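Local atomic coordinates of protein (adenylosuccinate lyase) (Thermotoga maritima, PDB entry 1C3C), a protein that catalyses two steps of de novo purine biosynthesis, eliminating fumarate from SAICAR to give AICAR and from adenylosuccinate to give AMP. Residues R46-K52 with M79-D83; E118-L123 with A326-R331. All blocks are in the same frame, centred on the assembly; numbering follows the deposited sequence.

The two contacts illustrate how an elongated, mostly helical subunit is held together differently at its end and in its middle. Contact 1 comes first along the chain and closes before contact 2 opens. It joins the C-terminal ends of helices 43-50 and 68-80, about 41 Å from the centre of the chain. Contact 2 lies about 12 Å from that centre and brings together two long helices, 93-129 and 303-332, across some 200 residues of sequence. The contact centres are 46 Å apart, the nearest atoms about 30 Å. Helix 93-129 directly follows helix 68-80, so short helices at one end lead straight into the long middle ones; contact 1 holds that end, contact 2 the core.

Contact 1 of 2, residues R46-K52 with M79-D83; sequences RIRNNAK and MIGED
R46 and D83 form a two-pronged salt bridge between the last turn of helix 43-50 and the short 3-10 turn that follows helix 68-80. Both lie in the small helical end of the subunit, far from its central bundle; no other chain of the assembly touches them. The guanidinium meets the carboxylate side-on: NE of R46 bonds OD2 of D83 at 2.8 Å, and R46 NH1 bonds D83 OD1 at 2.8 Å and almost straight (175°). Each oxygen uses its syn lone pair, and the two planes lie only 17° apart. A bend at chi3 (-59°) presents this edge.

Water adds a second polar link. One molecule donates to D83 OD2 and to the carbonyl O of I80, and accepts from ND2 of N50, at 3.1 Å.

Apolar contact fills the inner side. I47 and I80 meet through their CD1 methyls, 4.1 Å apart, while CG1 of I47 lies 3.8 Å from CB of D83. The CG2 methyl of I80 reaches CB of N50 and, more loosely, CB of A51. F87 touches both isoleucines, and helix 15-35 adds L27 against I47 and L23 against A51.

Sulfur closes the far end. The extended M79 chain carries SD to the backbone N of K52, a weak N-H...S hydrogen bond of 3.4 Å, just where the chain has left the helix. K52 turns back, its NZ bonding the carbonyl O of N49 at 2.8 Å.

The buried carboxylate of D83 is gripped by two arginine nitrogens and a water, which fixes its rotation and would be expected to favour its ionised form.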
ATOM      1  N   ARG A  46      -8.323 -39.736  28.030  1.00 18.15           N
ATOM      2  CA  ARG A  46      -9.792 -39.661  28.142  1.00 17.96           C
ATOM      3  C   ARG A  46     -10.365 -38.482  27.385  1.00 16.70           C
ATOM      4  O   ARG A  46     -11.416 -38.539  26.717  1.00 15.95           O
ATOM      5  CB  ARG A  46     -10.207 -39.563  29.636  1.00 18.96           C
ATOM      6  CG  ARG A  46      -9.903 -40.888  30.376  1.00 20.16           C
ATOM      7  CD  ARG A  46     -10.608 -40.873  31.727  1.00 21.65           C
ATOM      8  NE  ARG A  46     -10.211 -39.768  32.588  1.00 22.18           N
ATOM      9  CZ  ARG A  46      -9.317 -39.858  33.574  1.00 23.09           C
ATOM     10  NH1 ARG A  46      -9.061 -38.772  34.323  1.00 22.71           N
ATOM     11  NH2 ARG A  46      -8.711 -41.009  33.802  1.00 22.86           N
ATOM     12  N   ILE A  47      -9.694 -37.310  27.533  1.00 15.84           N
ATOM     13  CA  ILE A  47     -10.181 -36.144  26.799  1.00 16.37           C
ATOM     14  C   ILE A  47     -10.116 -36.370  25.294  1.00 16.73           C
ATOM     15  O   ILE A  47     -11.038 -36.119  24.504  1.00 16.29           O
ATOM     16  CB  ILE A  47      -9.390 -34.882  27.209  1.00 16.10           C
ATOM     17  CG1 ILE A  47      -9.669 -34.557  28.694  1.00 16.34           C
ATOM     18  CG2 ILE A  47      -9.792 -33.706  26.307  1.00 16.30           C
ATOM     19  CD1 ILE A  47      -8.897 -33.324  29.165  1.00 15.97           C
ATOM     20  N   ARG A  48      -9.009 -36.964  24.831  1.00 17.25           N
ATOM     21  CA  ARG A  48      -8.855 -37.351  23.432  1.00 20.64           C
ATOM     22  C   ARG A  48      -9.996 -38.254  22.944  1.00 21.10           C
ATOM     23  O   ARG A  48     -10.533 -38.034  21.832  1.00 19.90           O
ATOM     24  CB  ARG A  48      -7.502 -38.047  23.210  1.00 23.22           C
ATOM     25  CG  ARG A  48      -7.315 -38.329  21.706  1.00 27.42           C
ATOM     26  CD  ARG A  48      -5.916 -38.819  21.383  1.00 31.44           C
ATOM     27  NE  ARG A  48      -4.913 -37.770  21.573  1.00 34.87           N
ATOM     28  CZ  ARG A  48      -3.987 -37.791  22.532  1.00 36.06           C
ATOM     29  NH1 ARG A  48      -3.913 -38.800  23.399  1.00 37.50           N
ATOM     30  NH2 ARG A  48      -3.125 -36.786  22.590  1.00 36.28           N
ATOM     31  N   ASN A  49     -10.424 -39.186  23.799  1.00 21.19           N
ATOM     32  CA  ASN A  49     -11.510 -40.106  23.435  1.00 22.08           C
ATOM     33  C   ASN A  49     -12.834 -39.378  23.356  1.00 21.73           C
ATOM     34  O   ASN A  49     -13.698 -39.780  22.562  1.00 22.65           O
ATOM     35  CB  ASN A  49     -11.591 -41.260  24.453  1.00 23.98           C
ATOM     36  CG  ASN A  49     -10.463 -42.269  24.322  1.00 26.40           C
ATOM     37  OD1 ASN A  49      -9.914 -42.417  23.218  1.00 27.89           O
ATOM     38  ND2 ASN A  49     -10.100 -42.954  25.388  1.00 27.03           N
ATOM     39  N   ASN A  50     -13.074 -38.372  24.189  1.00 19.77           N
ATOM     40  CA  ASN A  50     -14.387 -37.784  24.391  1.00 21.19           C
ATOM     41  C   ASN A  50     -14.575 -36.486  23.593  1.00 21.16           C
ATOM     42  O   ASN A  50     -15.675 -36.039  23.275  1.00 20.57           O
ATOM     43  CB  ASN A  50     -14.557 -37.453  25.888  1.00 22.17           C
ATOM     44  CG  ASN A  50     -14.840 -38.682  26.753  1.00 24.71           C
ATOM     45  OD1 ASN A  50     -15.707 -39.426  26.321  1.00 24.24           O
ATOM     46  ND2 ASN A  50     -14.200 -38.750  27.933  1.00 26.45           N
ATOM     47  N   ALA A  51     -13.460 -35.819  23.281  1.00 21.04           N
ATOM     48  CA  ALA A  51     -13.571 -34.470  22.732  1.00 22.17           C
ATOM     49  C   ALA A  51     -13.822 -34.568  21.225  1.00 24.18           C
ATOM     50  O   ALA A  51     -12.954 -34.981  20.453  1.00 24.69           O
ATOM     51  CB  ALA A  51     -12.336 -33.631  23.012  1.00 21.94           C
ATOM     52  N   LYS A  52     -15.034 -34.239  20.834  1.00 25.59           N
ATOM     53  CA  LYS A  52     -15.414 -34.291  19.427  1.00 27.53           C
ATOM     54  C   LYS A  52     -15.628 -32.877  18.888  1.00 26.12           C
ATOM     55  O   LYS A  52     -16.109 -32.002  19.609  1.00 25.56           O
ATOM     56  CB  LYS A  52     -16.740 -35.030  19.271  1.00 30.95           C
ATOM     57  CG  LYS A  52     -16.870 -36.337  20.038  1.00 33.64           C
ATOM     58  CD  LYS A  52     -15.879 -37.378  19.547  1.00 35.07           C
ATOM     59  CE  LYS A  52     -16.183 -38.742  20.162  1.00 36.78           C
ATOM     60  NZ  LYS A  52     -14.951 -39.594  20.114  1.00 38.00           N
ATOM     61  N   MET A  79     -18.513 -32.445  27.123  1.00 22.84           N
ATOM     62  CA  MET A  79     -18.268 -33.787  26.652  1.00 21.46           C
ATOM     63  C   MET A  79     -17.279 -34.578  27.509  1.00 20.66           C
ATOM     64  O   MET A  79     -17.135 -35.791  27.320  1.00 19.75           O
ATOM     65  CB  MET A  79     -17.668 -33.720  25.232  1.00 21.05           C
ATOM     66  CG  MET A  79     -18.518 -33.015  24.178  1.00 18.49           C
ATOM     67  SD  MET A  79     -17.582 -32.864  22.549  1.00 12.57           S
ATOM     68  CE  MET A  79     -18.442 -31.408  21.974  1.00 18.67           C
ATOM     69  N   ILE A  80     -16.517 -33.889  28.380  1.00 19.81           N
ATOM     70  CA  ILE A  80     -15.386 -34.575  29.010  1.00 19.66           C
ATOM     71  C   ILE A  80     -15.557 -34.772  30.508  1.00 20.63           C
ATOM     72  O   ILE A  80     -14.594 -35.259  31.127  1.00 19.83           O
ATOM     73  CB  ILE A  80     -14.034 -33.852  28.715  1.00 19.23           C
ATOM     74  CG1 ILE A  80     -14.036 -32.406  29.253  1.00 18.73           C
ATOM     75  CG2 ILE A  80     -13.798 -33.852  27.195  1.00 18.36           C
ATOM     76  CD1 ILE A  80     -12.644 -31.758  29.133  1.00 18.52           C
ATOM     77  N   GLY A  81     -16.709 -34.462  31.072  1.00 22.11           N
ATOM     78  CA  GLY A  81     -16.956 -34.840  32.480  1.00 24.07           C
ATOM     79  C   GLY A  81     -16.010 -34.124  33.449  1.00 24.92           C
ATOM     80  O   GLY A  81     -15.680 -32.949  33.255  1.00 24.14           O
ATOM     81  N   GLU A  82     -15.527 -34.826  34.469  1.00 25.57           N
ATOM     82  CA  GLU A  82     -14.719 -34.197  35.525  1.00 28.19           C
ATOM     83  C   GLU A  82     -13.320 -33.824  35.040  1.00 25.20           C
ATOM     84  O   GLU A  82     -12.589 -33.067  35.689  1.00 24.43           O
ATOM     85  CB  GLU A  82     -14.534 -35.126  36.730  1.00 33.28           C
ATOM     86  CG  GLU A  82     -15.830 -35.640  37.321  1.00 39.55           C
ATOM     87  CD  GLU A  82     -16.535 -34.697  38.260  1.00 44.09           C
ATOM     88  OE1 GLU A  82     -16.377 -33.460  38.171  1.00 45.84           O
ATOM     89  OE2 GLU A  82     -17.285 -35.196  39.147  1.00 46.55           O
ATOM     90  N   ASP A  83     -12.923 -34.346  33.864  1.00 21.51           N
ATOM     91  CA  ASP A  83     -11.667 -33.909  33.282  1.00 20.74           C
ATOM     92  C   ASP A  83     -11.699 -32.440  32.826  1.00 19.35           C
ATOM     93  O   ASP A  83     -10.628 -31.911  32.498  1.00 18.48           O
ATOM     94  CB  ASP A  83     -11.259 -34.805  32.116  1.00 21.53           C
ATOM     95  CG  ASP A  83     -10.800 -36.174  32.597  1.00 23.43           C
ATOM     96  OD1 ASP A  83     -10.270 -36.294  33.712  1.00 25.33           O
ATOM     97  OD2 ASP A  83     -10.943 -37.154  31.832  1.00 23.70           O
TER
HETATM   98  O   HOH W   1     -12.676 -36.843  29.767  1.00 26.43           O

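Contact 2 of 2, residues E118-L123 with A326-R331; sequences EFCDVL and ATNVVR
A326 meets F119 where helices 93-129 and 303-332 run side by side in the long central helical bundle characteristic of the fumarase/aspartase superfamily. The short axes here are nearly parallel, 13° apart, and approach to 9.4 Å. The methyl of A326 lies 3.7 Å from CZ of F119, at the far end of the ring. Helix 216-242 borders this side of the contact, with I235 against F119 and I232 against A326.

T327 comes next, its side chain running antiparallel alongside that of F119. Its OG1 approaches CB of F119 to 3.3 Å, yet this hydroxyl is hydrogen-bonded within its own helix, to the carbonyl O of I323, so the phenylalanine packs against a polar atom that is already satisfied. The other branch, CG2, touches CG2 of V122 at 3.7 Å.

One turn on, V330 spreads its two methyls over three partners. CG2 meets the edge of the F119 ring in its plane, at CE1. CG1 lies 4.0 Å from both CG1 of V122 and CD2 of L123. L123 also places its CD1 over the centre of the F119 ring, 3.7 Å above the plane, so that the ring has a methyl on one face and another at its edge. With CG anti to the backbone N (chi1 -170°), the ring of F119 swings toward helix 303-332 although its CB does not point there. M160 of helix 149-173 touches both F119 and L123.

R331 ends the interface at its more exposed margin. Its chain, bent at chi3, lays the guanidinium across V122, whose CG2 methyl sits 3.4 Å above one face, displaced toward the rim and 3.5 Å from NH1 of R331.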
ATOM      1  N   GLU A 118       8.103 -28.155  -6.880  1.00 12.01           N
ATOM      2  CA  GLU A 118       7.621 -28.745  -8.122  1.00 13.58           C
ATOM      3  C   GLU A 118       7.658 -27.766  -9.279  1.00 11.85           C
ATOM      4  O   GLU A 118       7.961 -28.153 -10.420  1.00 11.93           O
ATOM      5  CB  GLU A 118       6.169 -29.286  -8.008  1.00 18.27           C
ATOM      6  CG  GLU A 118       6.178 -30.482  -7.038  1.00 25.13           C
ATOM      7  CD  GLU A 118       4.792 -31.085  -6.857  1.00 31.09           C
ATOM      8  OE1 GLU A 118       3.911 -30.843  -7.716  1.00 33.45           O
ATOM      9  OE2 GLU A 118       4.587 -31.814  -5.849  1.00 33.80           O
ATOM     10  N   PHE A 119       7.283 -26.522  -9.027  1.00 11.06           N
ATOM     11  CA  PHE A 119       7.400 -25.478 -10.031  1.00 10.74           C
ATOM     12  C   PHE A 119       8.871 -25.314 -10.475  1.00 10.97           C
ATOM     13  O   PHE A 119       9.143 -25.231 -11.674  1.00 10.82           O
ATOM     14  CB  PHE A 119       6.850 -24.135  -9.510  1.00 10.06           C
ATOM     15  CG  PHE A 119       6.694 -23.027 -10.535  1.00 11.00           C
ATOM     16  CD1 PHE A 119       6.475 -23.263 -11.880  1.00 11.39           C
ATOM     17  CD2 PHE A 119       6.791 -21.707 -10.106  1.00 11.44           C
ATOM     18  CE1 PHE A 119       6.351 -22.233 -12.790  1.00 11.14           C
ATOM     19  CE2 PHE A 119       6.640 -20.649 -11.002  1.00 12.15           C
ATOM     20  CZ  PHE A 119       6.407 -20.913 -12.348  1.00 11.81           C
ATOM     21  N   CYS A 120       9.835 -25.268  -9.541  1.00  9.92           N
ATOM     22  CA  CYS A 120      11.244 -25.226  -9.904  1.00 11.14           C
ATOM     23  C   CYS A 120      11.631 -26.389 -10.807  1.00 11.72           C
ATOM     24  O   CYS A 120      12.396 -26.241 -11.778  1.00 10.87           O
ATOM     25  CB  CYS A 120      12.085 -25.281  -8.586  1.00 11.71           C
ATOM     26  SG  CYS A 120      12.065 -23.707  -7.699  1.00 12.60           S
ATOM     27  N   ASP A 121      11.138 -27.603 -10.468  1.00 12.16           N
ATOM     28  CA  ASP A 121      11.482 -28.772 -11.284  1.00 13.67           C
ATOM     29  C   ASP A 121      11.008 -28.568 -12.730  1.00 12.94           C
ATOM     30  O   ASP A 121      11.722 -28.882 -13.687  1.00 13.54           O
ATOM     31  CB  ASP A 121      10.875 -30.049 -10.707  1.00 16.34           C
ATOM     32  CG  ASP A 121      11.495 -30.502  -9.393  1.00 19.88           C
ATOM     33  OD1 ASP A 121      12.628 -30.121  -9.028  1.00 20.24           O
ATOM     34  OD2 ASP A 121      10.791 -31.259  -8.679  1.00 21.77           O
ATOM     35  N   VAL A 122       9.793 -28.063 -12.887  1.00 11.34           N
ATOM     36  CA  VAL A 122       9.237 -27.787 -14.215  1.00 11.94           C
ATOM     37  C   VAL A 122      10.051 -26.730 -14.943  1.00 11.29           C
ATOM     38  O   VAL A 122      10.349 -26.862 -16.144  1.00 12.34           O
ATOM     39  CB  VAL A 122       7.765 -27.377 -14.098  1.00 12.41           C
ATOM     40  CG1 VAL A 122       7.252 -26.730 -15.381  1.00 13.55           C
ATOM     41  CG2 VAL A 122       6.910 -28.619 -13.759  1.00 13.52           C
ATOM     42  N   LEU A 123      10.400 -25.656 -14.231  1.00 10.91           N
ATOM     43  CA  LEU A 123      11.221 -24.606 -14.844  1.00 10.70           C
ATOM     44  C   LEU A 123      12.593 -25.123 -15.276  1.00 11.12           C
ATOM     45  O   LEU A 123      13.023 -24.735 -16.377  1.00 10.94           O
ATOM     46  CB  LEU A 123      11.370 -23.443 -13.859  1.00  9.48           C
ATOM     47  CG  LEU A 123      10.066 -22.638 -13.637  1.00  8.50           C
ATOM     48  CD1 LEU A 123      10.144 -21.804 -12.359  1.00  9.26           C
ATOM     49  CD2 LEU A 123       9.839 -21.666 -14.789  1.00  9.92           C
ATOM     50  N   ALA A 326       0.628 -21.472 -12.409  1.00 11.04           N
ATOM     51  CA  ALA A 326       1.825 -21.134 -13.170  1.00 10.57           C
ATOM     52  C   ALA A 326       2.594 -22.389 -13.571  1.00 10.46           C
ATOM     53  O   ALA A 326       3.207 -22.416 -14.647  1.00 10.93           O
ATOM     54  CB  ALA A 326       2.787 -20.205 -12.381  1.00 11.94           C
ATOM     55  N   THR A 327       2.643 -23.367 -12.663  1.00 10.75           N
ATOM     56  CA  THR A 327       3.358 -24.607 -13.003  1.00 11.08           C
ATOM     57  C   THR A 327       2.722 -25.237 -14.252  1.00 11.73           C
ATOM     58  O   THR A 327       3.421 -25.684 -15.170  1.00 12.27           O
ATOM     59  CB  THR A 327       3.286 -25.581 -11.818  1.00 11.37           C
ATOM     60  OG1 THR A 327       3.889 -24.998 -10.642  1.00 11.30           O
ATOM     61  CG2 THR A 327       4.049 -26.873 -12.116  1.00 11.78           C
ATOM     62  N   ASN A 328       1.392 -25.324 -14.283  1.00 12.28           N
ATOM     63  CA  ASN A 328       0.732 -25.928 -15.469  1.00 14.31           C
ATOM     64  C   ASN A 328       0.944 -25.054 -16.697  1.00 13.24           C
ATOM     65  O   ASN A 328       1.158 -25.598 -17.787  1.00 13.36           O
ATOM     66  CB  ASN A 328      -0.776 -26.113 -15.221  1.00 18.29           C
ATOM     67  CG  ASN A 328      -1.413 -26.731 -16.467  1.00 23.04           C
ATOM     68  OD1 ASN A 328      -2.141 -26.150 -17.289  1.00 26.49           O
ATOM     69  ND2 ASN A 328      -1.035 -27.988 -16.679  1.00 25.57           N
ATOM     70  N   VAL A 329       0.873 -23.722 -16.566  1.00 12.28           N
ATOM     71  CA  VAL A 329       1.183 -22.877 -17.727  1.00 12.16           C
ATOM     72  C   VAL A 329       2.558 -23.207 -18.312  1.00 12.37           C
ATOM     73  O   VAL A 329       2.694 -23.450 -19.528  1.00 13.39           O
ATOM     74  CB  VAL A 329       1.097 -21.385 -17.321  1.00 12.22           C
ATOM     75  CG1 VAL A 329       1.621 -20.445 -18.423  1.00 12.71           C
ATOM     76  CG2 VAL A 329      -0.383 -21.096 -17.040  1.00 11.02           C
ATOM     77  N   VAL A 330       3.606 -23.234 -17.488  1.00 11.53           N
ATOM     78  CA  VAL A 330       4.970 -23.357 -18.022  1.00 12.30           C
ATOM     79  C   VAL A 330       5.176 -24.803 -18.508  1.00 12.84           C
ATOM     80  O   VAL A 330       5.787 -25.032 -19.555  1.00 13.72           O
ATOM     81  CB  VAL A 330       6.012 -23.023 -16.939  1.00 12.73           C
ATOM     82  CG1 VAL A 330       7.435 -23.323 -17.453  1.00 14.01           C
ATOM     83  CG2 VAL A 330       5.909 -21.544 -16.584  1.00 13.12           C
ATOM     84  N   ARG A 331       4.615 -25.761 -17.781  1.00 12.65           N
ATOM     85  CA  ARG A 331       4.695 -27.158 -18.198  1.00 14.35           C
ATOM     86  C   ARG A 331       4.109 -27.385 -19.593  1.00 14.49           C
ATOM     87  O   ARG A 331       4.702 -28.160 -20.379  1.00 15.22           O
ATOM     88  CB  ARG A 331       3.961 -28.081 -17.203  1.00 16.10           C
ATOM     89  CG  ARG A 331       4.333 -29.564 -17.497  1.00 19.19           C
ATOM     90  CD  ARG A 331       3.385 -30.440 -16.717  1.00 23.08           C
ATOM     91  NE  ARG A 331       3.320 -30.288 -15.266  1.00 25.48           N
ATOM     92  CZ  ARG A 331       4.151 -30.820 -14.383  1.00 27.42           C
ATOM     93  NH1 ARG A 331       5.198 -31.544 -14.795  1.00 29.53           N
ATOM     94  NH2 ARG A 331       4.004 -30.677 -13.067  1.00 28.24           N
TER